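GCN5-related N-acetyltransferase:Aminotransferase, class-II (Rhodopseudomonas palustris, PDB 2FIW) binds acetyl coenzyme A and, as a member of the GNAT family, probably transfers its acetyl group to an amine substrate. Local coordinates at residues Glu43-Ala48 with Met87-Pro92. Numbering follows the deposited sequence.
Sequences EAWASA and MLYVHP. With ACO (acetyl coenzyme *a), chain C.
Trp45, on helix 39-46, reaches across to Tyr89 on strand 84-90, the strand of the GNAT fold against which acetyl coenzyme A is laid. The backbones stay well apart, with Trp45 CA and Met87 CA, the nearest pair, 12.2 Å from each other, and the gap is bridged by two long aromatic side chains. Trp45 swings its indole away from its own backbone N (chi1 -172°), which carries the ring out from the helix. Its NE1 donates a hydrogen bond of 3.0 Å to Tyr89 OH, with an N-H...O angle of 151° and the oxygen almost in the indole plane. Tryptophan suits the place because it brings a large apolar surface and a single N-H, for which the phenol supplies the acceptor. Trp45 CZ2 lies 3.9 Å from Tyr89 CE1, near the phenol plane, so the rings meet edge to edge and are not stacked. Phe25 meets the tyrosine ring edge-to-face.

Both rings also line the pantetheine arm. Tyrosine fits because, with CG anti to the carbonyl carbon (chi1 -61°), its flat apolar ring brings CD1 within 3.6 Å of cofactor C6P while its hydroxyl reaches the indole. Trp45 CH2 is 3.9 Å from O5P. The strand backbone holds the arm by hydrogen bonds, as is characteristic of GNAT enzymes: Leu88 O accepts from N4P at 2.8 Å, and Val90 N donates to O9P at 3.0 Å.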
loop_
_atom_site.group_PDB
_atom_site.type_symbol
_atom_site.label_atom_id
_atom_site.label_comp_id
_atom_site.label_asym_id
_atom_site.label_seq_id
_atom_site.Cartn_x
_atom_site.Cartn_y
_atom_site.Cartn_z
ATOM N N GLU A 43 -11.247 2.565 -11.783
ATOM C CA GLU A 43 -11.625 3.976 -11.776
ATOM C C GLU A 43 -12.209 4.408 -10.435
ATOM O O GLU A 43 -11.920 5.504 -9.962
ATOM C CB GLU A 43 -12.602 4.293 -12.924
ATOM C CG GLU A 43 -11.939 4.349 -14.308
ATOM C CD GLU A 43 -12.913 4.177 -15.487
ATOM O OE1 GLU A 43 -14.153 4.115 -15.283
ATOM O OE2 GLU A 43 -12.415 4.101 -16.633
ATOM N N ALA A 44 -13.031 3.550 -9.833
ATOM C CA ALA A 44 -13.613 3.814 -8.519
ATOM C C ALA A 44 -12.556 3.779 -7.414
ATOM O O ALA A 44 -12.519 4.650 -6.561
ATOM C CB ALA A 44 -14.711 2.827 -8.220
ATOM N N TRP A 45 -11.713 2.751 -7.446
ATOM C CA TRP A 45 -10.570 2.621 -6.544
ATOM C C TRP A 45 -9.691 3.891 -6.593
ATOM O O TRP A 45 -9.491 4.518 -5.560
ATOM C CB TRP A 45 -9.773 1.378 -6.929
ATOM C CG TRP A 45 -8.673 0.971 -6.015
ATOM C CD1 TRP A 45 -8.189 1.647 -4.907
ATOM C CD2 TRP A 45 -7.866 -0.193 -6.155
ATOM N NE1 TRP A 45 -7.143 0.949 -4.347
ATOM C CE2 TRP A 45 -6.920 -0.184 -5.096
ATOM C CE3 TRP A 45 -7.856 -1.259 -7.065
ATOM C CZ2 TRP A 45 -5.965 -1.206 -4.933
ATOM C CZ3 TRP A 45 -6.906 -2.270 -6.901
ATOM C CH2 TRP A 45 -5.971 -2.230 -5.845
ATOM N N ALA A 46 -9.197 4.263 -7.782
ATOM C CA ALA A 46 -8.373 5.464 -7.961
ATOM C C ALA A 46 -9.070 6.769 -7.600
ATOM O O ALA A 46 -8.417 7.741 -7.227
ATOM C CB ALA A 46 -7.879 5.558 -9.381
ATOM N N SER A 47 -10.392 6.802 -7.728
ATOM C CA SER A 47 -11.129 8.040 -7.568
ATOM C C SER A 47 -11.025 8.520 -6.129
ATOM O O SER A 47 -11.469 9.615 -5.820
ATOM C CB SER A 47 -12.610 7.890 -8.002
ATOM O OG SER A 47 -13.417 7.350 -6.947
ATOM N N ALA A 48 -10.444 7.704 -5.248
ATOM C CA ALA A 48 -10.276 8.111 -3.854
ATOM C C ALA A 48 -9.322 9.307 -3.708
ATOM O O ALA A 48 -9.449 10.107 -2.774
ATOM C CB ALA A 48 -9.831 6.940 -2.999
HETATM N N MSE A 87 -2.482 0.944 3.431
HETATM C CA MSE A 87 -2.094 1.316 2.077
HETATM C C MSE A 87 -0.683 0.870 1.751
HETATM O O MSE A 87 0.210 0.926 2.607
HETATM C CB MSE A 87 -2.210 2.829 1.890
HETATM C CG MSE A 87 -3.618 3.347 2.104
HETATM SE SE MSE A 87 -3.816 5.193 1.665
HETATM C CE MSE A 87 -2.853 5.896 3.048
ATOM N N LEU A 88 -0.508 0.417 0.509
ATOM C CA LEU A 88 0.776 0.022 -0.062
ATOM C C LEU A 88 0.686 0.265 -1.556
ATOM O O LEU A 88 -0.063 -0.425 -2.240
ATOM C CB LEU A 88 1.048 -1.464 0.169
ATOM C CG LEU A 88 2.503 -1.964 0.232
ATOM C CD1 LEU A 88 2.634 -3.386 -0.307
ATOM C CD2 LEU A 88 3.581 -1.060 -0.371
ATOM N N TYR A 89 1.422 1.249 -2.059
ATOM C CA TYR A 89 1.366 1.623 -3.479
ATOM C C TYR A 89 2.755 2.012 -3.970
ATOM O O TYR A 89 3.341 2.993 -3.514
ATOM C CB TYR A 89 0.342 2.755 -3.729
ATOM C CG TYR A 89 -1.053 2.347 -3.354
ATOM C CD1 TYR A 89 -1.884 1.706 -4.280
ATOM C CD2 TYR A 89 -1.538 2.554 -2.056
ATOM C CE1 TYR A 89 -3.175 1.284 -3.927
ATOM C CE2 TYR A 89 -2.825 2.139 -1.682
ATOM C CZ TYR A 89 -3.643 1.508 -2.627
ATOM O OH TYR A 89 -4.916 1.081 -2.280
ATOM N N VAL A 90 3.288 1.211 -4.878
ATOM C CA VAL A 90 4.554 1.497 -5.543
ATOM C C VAL A 90 4.249 1.991 -6.946
ATOM O O VAL A 90 3.369 1.448 -7.605
ATOM C CB VAL A 90 5.447 0.226 -5.599
ATOM C CG1 VAL A 90 6.805 0.509 -6.333
ATOM C CG2 VAL A 90 5.675 -0.311 -4.174
ATOM N N HIS A 91 4.962 3.017 -7.402
ATOM C CA HIS A 91 4.778 3.539 -8.754
ATOM C C HIS A 91 5.045 2.409 -9.746
ATOM O O HIS A 91 5.952 1.606 -9.504
ATOM C CB HIS A 91 5.719 4.727 -9.013
ATOM C CG HIS A 91 5.344 5.539 -10.212
ATOM N ND1 HIS A 91 5.830 5.266 -11.477
ATOM C CD2 HIS A 91 4.494 6.583 -10.350
ATOM C CE1 HIS A 91 5.305 6.123 -12.339
ATOM N NE2 HIS A 91 4.496 6.938 -11.681
ATOM N N PRO A 92 4.237 2.308 -10.833
ATOM C CA PRO A 92 4.406 1.232 -11.828
ATOM C C PRO A 92 5.795 1.171 -12.490
ATOM O O PRO A 92 6.255 0.101 -12.845
ATOM C CB PRO A 92 3.327 1.531 -12.870
ATOM C CG PRO A 92 2.865 2.890 -12.607
ATOM C CD PRO A 92 3.096 3.178 -11.173
HETATM N N1A ACO C . 14.336 -9.817 -9.651
HETATM C C2A ACO C . 13.217 -10.569 -9.623
HETATM N N3A ACO C . 12.234 -10.331 -8.734
HETATM C C4A ACO C . 12.314 -9.314 -7.819
HETATM C C5A ACO C . 13.431 -8.496 -7.787
HETATM C C6A ACO C . 14.509 -8.784 -8.782
HETATM N N6A ACO C . 15.640 -8.037 -8.822
HETATM N N7A ACO C . 13.248 -7.591 -6.799
HETATM C C8A ACO C . 12.041 -7.842 -6.235
HETATM N N9A ACO C . 11.485 -8.893 -6.854
HETATM C C1B ACO C . 10.167 -9.535 -6.600
HETATM C C2B ACO C . 9.958 -10.048 -5.188
HETATM O O2B ACO C . 10.536 -11.344 -5.022
HETATM C C3B ACO C . 8.441 -10.090 -5.103
HETATM O O3B ACO C . 7.934 -11.385 -5.432
HETATM P P3B ACO C . 6.503 -11.918 -4.888
HETATM O O7A ACO C . 5.419 -11.216 -5.698
HETATM O O8A ACO C . 6.480 -11.521 -3.430
HETATM O O9A ACO C . 6.598 -13.408 -5.135
HETATM C C4B ACO C . 7.942 -9.056 -6.121
HETATM O O4B ACO C . 9.077 -8.648 -6.887
HETATM C C5B ACO C . 7.325 -7.823 -5.461
HETATM O O5B ACO C . 8.214 -7.383 -4.424
HETATM P P1A ACO C . 8.656 -5.848 -4.237
HETATM O O1A ACO C . 9.548 -5.431 -5.389
HETATM O O2A ACO C . 9.145 -5.763 -2.809
HETATM O O3A ACO C . 7.220 -5.112 -4.331
HETATM P P2A ACO C . 6.889 -3.923 -5.337
HETATM O O4A ACO C . 6.823 -4.496 -6.726
HETATM O O5A ACO C . 7.837 -2.797 -5.037
HETATM O O6A ACO C . 5.404 -3.461 -4.883
HETATM C CBP ACO C . 2.943 -3.777 -4.689
HETATM C CCP ACO C . 4.354 -4.355 -4.486
HETATM C CDP ACO C . 1.942 -4.885 -4.385
HETATM C CEP ACO C . 2.727 -2.598 -3.754
HETATM C CAP ACO C . 2.753 -3.253 -6.134
HETATM O OAP ACO C . 2.733 -4.326 -7.091
HETATM C C9P ACO C . 1.592 -2.298 -6.395
HETATM O O9P ACO C . 1.755 -0.989 -6.239
HETATM N N8P ACO C . 0.477 -2.755 -6.794
HETATM C C7P ACO C . -0.757 -2.045 -7.158
HETATM C C6P ACO C . -1.486 -1.403 -5.976
HETATM C C5P ACO C . -1.873 -2.477 -5.005
HETATM O O5P ACO C . -2.352 -3.535 -5.391
HETATM N N4P ACO C . -1.651 -2.209 -3.727
HETATM C C3P ACO C . -1.918 -3.105 -2.621
HETATM C C2P ACO C . -3.374 -2.918 -2.226
HETATM S S1P ACO C . -3.467 -3.611 -0.618
HETATM C C ACO C . -3.525 -2.296 0.405
HETATM O O ACO C . -3.090 -1.208 0.043
HETATM C CH3 ACO C . -4.059 -2.456 1.606
#